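Local coordinates for protein collagen adhesin (Staphylococcus aureus, PDB 2F68) that binds collagen as a surface adhesin of the bacterium, probably by wrapping its domains around the triple helix in a collagen hug, at residues S150-K155 / L171-E176; T185-I190 / Q275-E280. All blocks are in the same frame, centred on the assembly; numbering follows the deposited sequence.

Contact 1 of 2, residues S150-K155 / L171-E176; sequences SVFYYK and LNINNE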
ATOM      1  N   SER A 150      20.499 -10.896  -2.342  1.00 48.43           N
ATOM      2  CA  SER A 150      19.849 -10.084  -3.368  1.00 45.72           C
ATOM      3  C   SER A 150      20.654 -10.050  -4.666  1.00 43.06           C
ATOM      4  O   SER A 150      21.871 -10.249  -4.659  1.00 44.76           O
ATOM      5  CB  SER A 150      19.626  -8.658  -2.855  1.00 46.40           C
ATOM      6  OG  SER A 150      18.777  -8.649  -1.721  1.00 45.16           O
ATOM      7  N   VAL A 151      19.960  -9.798  -5.775  1.00 38.73           N
ATOM      8  CA  VAL A 151      20.602  -9.606  -7.078  1.00 33.77           C
ATOM      9  C   VAL A 151      21.201  -8.200  -7.178  1.00 30.15           C
ATOM     10  O   VAL A 151      21.024  -7.382  -6.270  1.00 29.44           O
ATOM     11  CB  VAL A 151      19.617  -9.859  -8.257  1.00 33.82           C
ATOM     12  CG1 VAL A 151      19.282 -11.343  -8.370  1.00 34.66           C
ATOM     13  CG2 VAL A 151      18.346  -9.019  -8.109  1.00 31.97           C
ATOM     14  N   PHE A 152      21.911  -7.929  -8.273  1.00 26.29           N
ATOM     15  CA  PHE A 152      22.510  -6.613  -8.507  1.00 24.17           C
ATOM     16  C   PHE A 152      21.445  -5.519  -8.533  1.00 22.33           C
ATOM     17  O   PHE A 152      21.472  -4.598  -7.714  1.00 20.50           O
ATOM     18  CB  PHE A 152      23.320  -6.603  -9.810  1.00 23.15           C
ATOM     19  CG  PHE A 152      24.039  -5.303 -10.075  1.00 23.69           C
ATOM     20  CD1 PHE A 152      25.348  -5.119  -9.645  1.00 21.96           C
ATOM     21  CD2 PHE A 152      23.409  -4.266 -10.758  1.00 22.23           C
ATOM     22  CE1 PHE A 152      26.020  -3.924  -9.891  1.00 22.83           C
ATOM     23  CE2 PHE A 152      24.071  -3.065 -11.005  1.00 23.82           C
ATOM     24  CZ  PHE A 152      25.379  -2.894 -10.571  1.00 24.20           C
ATOM     25  N   TYR A 153      20.511  -5.633  -9.473  1.00 21.56           N
ATOM     26  CA  TYR A 153      19.445  -4.651  -9.626  1.00 19.81           C
ATOM     27  C   TYR A 153      18.072  -5.307  -9.736  1.00 20.64           C
ATOM     28  O   TYR A 153      17.864  -6.211 -10.549  1.00 18.58           O
ATOM     29  CB  TYR A 153      19.712  -3.744 -10.836  1.00 20.52           C
ATOM     30  CG  TYR A 153      18.557  -2.831 -11.196  1.00 20.05           C
ATOM     31  CD1 TYR A 153      18.251  -1.716 -10.416  1.00 19.38           C
ATOM     32  CD2 TYR A 153      17.772  -3.082 -12.321  1.00 17.82           C
ATOM     33  CE1 TYR A 153      17.192  -0.877 -10.743  1.00 18.73           C
ATOM     34  CE2 TYR A 153      16.709  -2.248 -12.658  1.00 18.68           C
ATOM     35  CZ  TYR A 153      16.426  -1.148 -11.864  1.00 19.27           C
ATOM     36  OH  TYR A 153      15.377  -0.320 -12.191  1.00 18.95           O
ATOM     37  N   TYR A 154      17.147  -4.841  -8.901  1.00 20.69           N
ATOM     38  CA  TYR A 154      15.743  -5.234  -8.979  1.00 21.24           C
ATOM     39  C   TYR A 154      14.851  -4.046  -8.631  1.00 21.10           C
ATOM     40  O   TYR A 154      15.264  -3.142  -7.899  1.00 21.89           O
ATOM     41  CB  TYR A 154      15.448  -6.434  -8.065  1.00 23.11           C
ATOM     42  CG  TYR A 154      15.370  -6.111  -6.586  1.00 24.46           C
ATOM     43  CD1 TYR A 154      16.521  -6.062  -5.801  1.00 25.10           C
ATOM     44  CD2 TYR A 154      14.140  -5.870  -5.969  1.00 24.62           C
ATOM     45  CE1 TYR A 154      16.452  -5.770  -4.441  1.00 25.61           C
ATOM     46  CE2 TYR A 154      14.062  -5.577  -4.611  1.00 25.85           C
ATOM     47  CZ  TYR A 154      15.221  -5.529  -3.854  1.00 25.79           C
ATOM     48  OH  TYR A 154      15.148  -5.241  -2.510  1.00 25.40           O
ATOM     49  N   LYS A 155      13.630  -4.055  -9.158  1.00 20.04           N
ATOM     50  CA  LYS A 155      12.689  -2.965  -8.940  1.00 21.41           C
ATOM     51  C   LYS A 155      11.420  -3.458  -8.247  1.00 20.03           C
ATOM     52  O   LYS A 155      10.840  -4.473  -8.641  1.00 20.16           O
ATOM     53  CB  LYS A 155      12.355  -2.284 -10.268  1.00 22.82           C
ATOM     54  CG  LYS A 155      11.719  -0.908 -10.126  1.00 29.86           C
ATOM     55  CD  LYS A 155      11.508  -0.238 -11.480  1.00 34.97           C
ATOM     56  CE  LYS A 155      10.500  -0.985 -12.349  1.00 32.18           C
ATOM     57  NZ  LYS A 155       9.214  -1.256 -11.648  1.00 29.94           N
ATOM     58  N   LEU A 171      14.012   1.752  -6.788  1.00 20.08           N
ATOM     59  CA  LEU A 171      15.054   1.316  -7.715  1.00 19.94           C
ATOM     60  C   LEU A 171      16.322   0.952  -6.948  1.00 20.47           C
ATOM     61  O   LEU A 171      17.144   1.816  -6.634  1.00 18.52           O
ATOM     62  CB  LEU A 171      15.343   2.396  -8.767  1.00 20.78           C
ATOM     63  CG  LEU A 171      14.561   2.378 -10.085  1.00 24.79           C
ATOM     64  CD1 LEU A 171      13.098   2.751  -9.889  1.00 24.83           C
ATOM     65  CD2 LEU A 171      15.213   3.312 -11.092  1.00 20.74           C
ATOM     66  N   ASN A 172      16.464  -0.336  -6.649  1.00 20.09           N
ATOM     67  CA  ASN A 172      17.582  -0.837  -5.852  1.00 20.32           C
ATOM     68  C   ASN A 172      18.751  -1.301  -6.721  1.00 20.52           C
ATOM     69  O   ASN A 172      18.729  -2.403  -7.274  1.00 20.02           O
ATOM     70  CB  ASN A 172      17.108  -1.959  -4.921  1.00 21.15           C
ATOM     71  CG  ASN A 172      16.016  -1.508  -3.963  1.00 24.23           C
ATOM     72  OD1 ASN A 172      16.163  -0.509  -3.257  1.00 26.12           O
ATOM     73  ND2 ASN A 172      14.917  -2.252  -3.928  1.00 26.86           N
ATOM     74  N   ILE A 173      19.768  -0.448  -6.830  1.00 21.12           N
ATOM     75  CA  ILE A 173      20.920  -0.694  -7.701  1.00 20.94           C
ATOM     76  C   ILE A 173      22.153  -1.107  -6.894  1.00 22.53           C
ATOM     77  O   ILE A 173      22.451  -0.511  -5.855  1.00 21.98           O
ATOM     78  CB  ILE A 173      21.262   0.554  -8.563  1.00 21.13           C
ATOM     79  CG1 ILE A 173      19.988   1.195  -9.131  1.00 20.37           C
ATOM     80  CG2 ILE A 173      22.236   0.187  -9.684  1.00 18.22           C
ATOM     81  CD1 ILE A 173      20.173   2.615  -9.644  1.00 22.22           C
ATOM     82  N   ASN A 174      22.859  -2.125  -7.392  1.00 22.28           N
ATOM     83  CA  ASN A 174      24.086  -2.653  -6.776  1.00 22.83           C
ATOM     84  C   ASN A 174      23.923  -2.949  -5.281  1.00 23.26           C
ATOM     85  O   ASN A 174      24.607  -2.366  -4.435  1.00 23.37           O
ATOM     86  CB  ASN A 174      25.280  -1.721  -7.044  1.00 22.91           C
ATOM     87  CG  ASN A 174      26.626  -2.392  -6.792  1.00 23.36           C
ATOM     88  OD1 ASN A 174      26.722  -3.616  -6.686  1.00 23.20           O
ATOM     89  ND2 ASN A 174      27.675  -1.584  -6.701  1.00 21.86           N
ATOM     90  N   ASN A 175      23.015  -3.872  -4.978  1.00 23.38           N
ATOM     91  CA  ASN A 175      22.626  -4.195  -3.604  1.00 24.24           C
ATOM     92  C   ASN A 175      23.725  -4.812  -2.737  1.00 25.84           C
ATOM     93  O   ASN A 175      23.710  -4.661  -1.514  1.00 25.39           O
ATOM     94  CB  ASN A 175      21.396  -5.109  -3.607  1.00 23.59           C
ATOM     95  CG  ASN A 175      20.168  -4.429  -4.180  1.00 24.37           C
ATOM     96  OD1 ASN A 175      19.696  -3.425  -3.649  1.00 21.96           O
ATOM     97  ND2 ASN A 175      19.640  -4.982  -5.266  1.00 19.22           N
ATOM     98  N   GLU A 176      24.672  -5.498  -3.372  1.00 26.98           N
ATOM     99  CA  GLU A 176      25.753  -6.176  -2.656  1.00 28.42           C
ATOM    100  C   GLU A 176      27.049  -5.361  -2.628  1.00 28.39           C
ATOM    101  O   GLU A 176      28.078  -5.841  -2.140  1.00 29.38           O
ATOM    102  CB  GLU A 176      26.001  -7.570  -3.248  1.00 30.11           C
ATOM    103  CG  GLU A 176      24.813  -8.530  -3.139  1.00 33.99           C
ATOM    104  CD  GLU A 176      24.403  -8.820  -1.701  1.00 41.53           C
ATOM    105  OE1 GLU A 176      25.288  -9.112  -0.868  1.00 46.01           O
ATOM    106  OE2 GLU A 176      23.190  -8.764  -1.409  1.00 44.92           O
TER
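Different first torsions help bring the rings of Phe152 and Tyr154 to different asparagines. With CG anti to the backbone N (chi1 -176°), the Phe152 ring swings back to Asn174; in Tyr154, CG stands between the backbone N and the carbonyl carbon (chi1 75°), and the ring folds over Asn172. Asn174 CA then sits almost squarely above the Phe152 ring, 3.9 Å from its centroid, in a CH-pi contact. The Asn174 amide lies out past the CE1 rim of that ring, its plane turned 21° from it, with OD1 3.3 Å from Phe152 CE1. A longer CH-pi contact puts Asn172 CB over one face of Tyr154, 4.3 Å from the ring centroid.

Asn175 does the polar work at the loop end. Its ND2 gives Val151 O a nearly straight bond of 2.9 Å, lying in its own amide plane, while its backbone N reaches a lone pair of Phe152 O at 3.2 Å. Two donors of one residue thus hold consecutive carbonyls of the loop where regular strand pairing has stopped. Further along, Asn172 N bonds to Tyr154 O, and the return bond from Tyr154 N to Asn172 O is weak. Tyr153 lies along the apolar flank, its CD1 3.6 Å from Ile173 CG1, and its hydroxyl is hydrogen-bonded to Ser274.

Gly249 O and Ser178 N hold the two ends of the Asn174 amide. The contact is the open end of a beta hairpin: strand 154-156 is an edge strand of its sheet, strand 166-173 pairs next with strand 252-262, and Tyr153 and Ile173 pack against strand 184-190 of the other sheet.

Contact 2 of 2, residues T185-I190 / Q275-E280; sequences TIKDQI and QAWYQE
Gln189 and Gln275 meet amide to amide, each giving one hydrogen bond and taking one. Gln189 NE2 lies 2.9 Å from Gln275 OE1, on a lone pair in the carbonyl plane, and Gln275 NE2 returns the bond to Gln189 OE1 at 3.0 Å. The two groups are nearly coplanar, 6° apart, and the paired bonds couple the two amides, so that the orientation of one goes with that of the other. Both chains reach this position by a similar bend (chi2 87° in Gln189, 84° in Gln275), joining residues that are not direct neighbours in the register.

The close-packed part is the backbone and the face carrying Ile186 and Ala276. Thr185 and Trp277 exchange two bonds, the shorter being Trp277 N to Thr185 O at 2.8 Å. Lys187 and Gln275 exchange two more, although Gln275 N approaches Lys187 O from above the carbonyl plane. Between these pairs, Ile186 CD1 touches Ala276 CB at 3.8 Å, on a buried surface completed by Tyr153 and, beside Ile186, Val242.

The other face, with Thr185, Lys187, Gln275 and Trp277, is the solvent side: Lys187 is exposed and its neighbours partly so. Lys187 runs out extended beyond CG, crossing the CZ3 corner of the indole at a slant, with CD 3.7 Å from Trp277 CZ3. Thr185 CB and Trp277 CB approach to 3.9 Å, and Thr185 O lies at the indole edge, in its plane.

Strand 184-190 is bonded to strand 239-244 on its other side. This pair belongs to one sheet of a two-sheet sandwich, its mostly apolar Ile186/Ala276 face turned to the other sheet, consistent with the immunoglobulin-like variant fold of this adhesin family.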
ATOM      1  N   THR A 185      23.637   1.987 -16.206  1.00 22.65           N
ATOM      2  CA  THR A 185      22.591   2.734 -16.902  1.00 23.23           C
ATOM      3  C   THR A 185      21.218   2.110 -16.655  1.00 22.15           C
ATOM      4  O   THR A 185      20.991   0.938 -16.967  1.00 22.24           O
ATOM      5  CB  THR A 185      22.869   2.823 -18.423  1.00 24.07           C
ATOM      6  OG1 THR A 185      24.230   3.215 -18.644  1.00 25.50           O
ATOM      7  CG2 THR A 185      21.941   3.834 -19.088  1.00 24.03           C
ATOM      8  N   ILE A 186      20.314   2.903 -16.086  1.00 22.22           N
ATOM      9  CA  ILE A 186      18.947   2.466 -15.808  1.00 21.70           C
ATOM     10  C   ILE A 186      17.953   3.356 -16.554  1.00 21.98           C
ATOM     11  O   ILE A 186      17.947   4.576 -16.376  1.00 22.96           O
ATOM     12  CB  ILE A 186      18.624   2.481 -14.281  1.00 21.03           C
ATOM     13  CG1 ILE A 186      19.736   1.814 -13.451  1.00 23.15           C
ATOM     14  CG2 ILE A 186      17.247   1.862 -14.003  1.00 21.94           C
ATOM     15  CD1 ILE A 186      19.954   0.321 -13.711  1.00 22.04           C
ATOM     16  N   LYS A 187      17.124   2.739 -17.392  1.00 20.46           N
ATOM     17  CA  LYS A 187      16.096   3.462 -18.141  1.00 21.42           C
ATOM     18  C   LYS A 187      14.697   3.067 -17.671  1.00 20.81           C
ATOM     19  O   LYS A 187      14.160   2.035 -18.080  1.00 21.90           O
ATOM     20  CB  LYS A 187      16.252   3.234 -19.650  1.00 21.53           C
ATOM     21  CG  LYS A 187      17.463   3.919 -20.265  1.00 22.87           C
ATOM     22  CD  LYS A 187      17.476   3.767 -21.778  1.00 24.25           C
ATOM     23  CE  LYS A 187      18.700   4.427 -22.389  1.00 25.66           C
ATOM     24  NZ  LYS A 187      18.732   4.277 -23.869  1.00 27.60           N
ATOM     25  N   ASP A 188      14.119   3.901 -16.809  1.00 20.79           N
ATOM     26  CA  ASP A 188      12.815   3.631 -16.207  1.00 20.86           C
ATOM     27  C   ASP A 188      11.682   4.312 -16.974  1.00 20.12           C
ATOM     28  O   ASP A 188      11.821   5.449 -17.428  1.00 19.84           O
ATOM     29  CB  ASP A 188      12.810   4.073 -14.738  1.00 21.27           C
ATOM     30  CG  ASP A 188      11.576   3.605 -13.985  1.00 24.34           C
ATOM     31  OD1 ASP A 188      10.496   4.209 -14.163  1.00 18.82           O
ATOM     32  OD2 ASP A 188      11.693   2.643 -13.198  1.00 25.87           O
ATOM     33  N   GLN A 189      10.568   3.596 -17.116  1.00 20.43           N
ATOM     34  CA  GLN A 189       9.364   4.119 -17.761  1.00 21.05           C
ATOM     35  C   GLN A 189       8.143   3.844 -16.885  1.00 20.62           C
ATOM     36  O   GLN A 189       7.835   2.688 -16.584  1.00 21.05           O
ATOM     37  CB  GLN A 189       9.157   3.497 -19.148  1.00 21.63           C
ATOM     38  CG  GLN A 189      10.309   3.687 -20.135  1.00 21.31           C
ATOM     39  CD  GLN A 189      11.370   2.603 -20.030  1.00 18.60           C
ATOM     40  OE1 GLN A 189      11.070   1.443 -19.741  1.00 20.23           O
ATOM     41  NE2 GLN A 189      12.620   2.979 -20.275  1.00 18.61           N
ATOM     42  N   ILE A 190       7.461   4.910 -16.476  1.00 21.84           N
ATOM     43  CA  ILE A 190       6.256   4.791 -15.657  1.00 22.38           C
ATOM     44  C   ILE A 190       5.024   4.773 -16.562  1.00 24.07           C
ATOM     45  O   ILE A 190       4.809   5.697 -17.350  1.00 24.73           O
ATOM     46  CB  ILE A 190       6.150   5.929 -14.607  1.00 22.01           C
ATOM     47  CG1 ILE A 190       7.485   6.113 -13.875  1.00 21.82           C
ATOM     48  CG2 ILE A 190       5.027   5.642 -13.615  1.00 21.19           C
ATOM     49  CD1 ILE A 190       7.681   7.488 -13.260  1.00 22.73           C
ATOM     50  N   GLN A 275      14.834  -0.895 -17.706  1.00 20.30           N
ATOM     51  CA  GLN A 275      15.878  -1.675 -18.371  1.00 18.85           C
ATOM     52  C   GLN A 275      17.241  -1.323 -17.778  1.00 20.74           C
ATOM     53  O   GLN A 275      17.498  -0.162 -17.452  1.00 20.67           O
ATOM     54  CB  GLN A 275      15.877  -1.419 -19.882  1.00 19.88           C
ATOM     55  CG  GLN A 275      14.597  -1.842 -20.607  1.00 18.59           C
ATOM     56  CD  GLN A 275      13.501  -0.788 -20.552  1.00 21.39           C
ATOM     57  OE1 GLN A 275      13.752   0.403 -20.744  1.00 21.43           O
ATOM     58  NE2 GLN A 275      12.274  -1.227 -20.296  1.00 21.16           N
ATOM     59  N   ALA A 276      18.110  -2.323 -17.648  1.00 19.30           N
ATOM     60  CA  ALA A 276      19.394  -2.143 -16.968  1.00 19.78           C
ATOM     61  C   ALA A 276      20.606  -2.508 -17.824  1.00 19.70           C
ATOM     62  O   ALA A 276      20.614  -3.534 -18.508  1.00 19.70           O
ATOM     63  CB  ALA A 276      19.411  -2.928 -15.662  1.00 19.42           C
ATOM     64  N   TRP A 277      21.626  -1.653 -17.770  1.00 20.29           N
ATOM     65  CA  TRP A 277      22.910  -1.901 -18.424  1.00 20.64           C
ATOM     66  C   TRP A 277      24.038  -1.874 -17.395  1.00 21.55           C
ATOM     67  O   TRP A 277      24.414  -0.806 -16.902  1.00 21.04           O
ATOM     68  CB  TRP A 277      23.175  -0.862 -19.516  1.00 22.32           C
ATOM     69  CG  TRP A 277      22.367  -1.052 -20.763  1.00 21.88           C
ATOM     70  CD1 TRP A 277      22.747  -1.723 -21.890  1.00 26.13           C
ATOM     71  CD2 TRP A 277      21.047  -0.557 -21.016  1.00 21.59           C
ATOM     72  NE1 TRP A 277      21.742  -1.681 -22.828  1.00 23.33           N
ATOM     73  CE2 TRP A 277      20.688  -0.971 -22.319  1.00 23.26           C
ATOM     74  CE3 TRP A 277      20.129   0.194 -20.267  1.00 21.79           C
ATOM     75  CZ2 TRP A 277      19.449  -0.659 -22.890  1.00 24.76           C
ATOM     76  CZ3 TRP A 277      18.898   0.504 -20.837  1.00 22.00           C
ATOM     77  CH2 TRP A 277      18.571   0.076 -22.137  1.00 24.84           C
ATOM     78  N   TYR A 278      24.566  -3.053 -17.070  1.00 20.89           N
ATOM     79  CA  TYR A 278      25.653  -3.182 -16.095  1.00 20.22           C
ATOM     80  C   TYR A 278      26.484  -4.449 -16.297  1.00 20.80           C
ATOM     81  O   TYR A 278      26.061  -5.373 -16.995  1.00 20.56           O
ATOM     82  CB  TYR A 278      25.108  -3.129 -14.658  1.00 21.08           C
ATOM     83  CG  TYR A 278      24.170  -4.261 -14.295  1.00 21.32           C
ATOM     84  CD1 TYR A 278      24.661  -5.472 -13.802  1.00 20.26           C
ATOM     85  CD2 TYR A 278      22.789  -4.118 -14.432  1.00 20.50           C
ATOM     86  CE1 TYR A 278      23.803  -6.514 -13.465  1.00 22.35           C
ATOM     87  CE2 TYR A 278      21.922  -5.155 -14.097  1.00 21.34           C
ATOM     88  CZ  TYR A 278      22.436  -6.348 -13.614  1.00 21.46           C
ATOM     89  OH  TYR A 278      21.583  -7.375 -13.281  1.00 23.13           O
ATOM     90  N   GLN A 279      27.664  -4.480 -15.679  1.00 20.97           N
ATOM     91  CA  GLN A 279      28.512  -5.670 -15.666  1.00 22.60           C
ATOM     92  C   GLN A 279      29.382  -5.729 -14.412  1.00 22.39           C
ATOM     93  O   GLN A 279      30.344  -4.966 -14.274  1.00 22.59           O
ATOM     94  CB  GLN A 279      29.386  -5.743 -16.928  1.00 20.76           C
ATOM     95  CG  GLN A 279      30.264  -6.995 -17.007  1.00 22.27           C
ATOM     96  CD  GLN A 279      31.108  -7.064 -18.271  1.00 24.61           C
ATOM     97  OE1 GLN A 279      31.091  -6.154 -19.101  1.00 23.77           O
ATOM     98  NE2 GLN A 279      31.853  -8.154 -18.420  1.00 24.10           N
ATOM     99  N   GLU A 280      29.031  -6.634 -13.501  1.00 24.17           N
ATOM    100  CA  GLU A 280      29.866  -6.932 -12.340  1.00 24.62           C
ATOM    101  C   GLU A 280      31.138  -7.611 -12.828  1.00 25.26           C
ATOM    102  O   GLU A 280      31.074  -8.540 -13.639  1.00 24.91           O
ATOM    103  CB  GLU A 280      29.137  -7.853 -11.359  1.00 25.80           C
ATOM    104  CG  GLU A 280      27.876  -7.266 -10.746  1.00 28.59           C
ATOM    105  CD  GLU A 280      27.226  -8.197  -9.736  1.00 31.03           C
ATOM    106  OE1 GLU A 280      27.881  -8.543  -8.729  1.00 33.43           O
ATOM    107  OE2 GLU A 280      26.055  -8.576  -9.946  1.00 34.37           O
TER

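Overall arrangement
From the N terminus, the chain first forms contact 1, which closes a short hairpin with 15 residues between its segments. Contact 2 opens only afterwards, on the strand that follows, and closes a far longer excursion of 84 residues through strands and helices. The two are in series, neither nested nor crossed, and their centres lie about 11 Å apart. Contact 1 belongs to the five-strand antiparallel sheet and contact 2 to the curled sheet facing it. They meet where the Phe152 and Tyr278 rings stack, where Tyr153 OH packs 3.4 Å from Ile186 CG2, and where Lys155 CD lies beside Asp188, tying both sheets of the collagen-binding domain together.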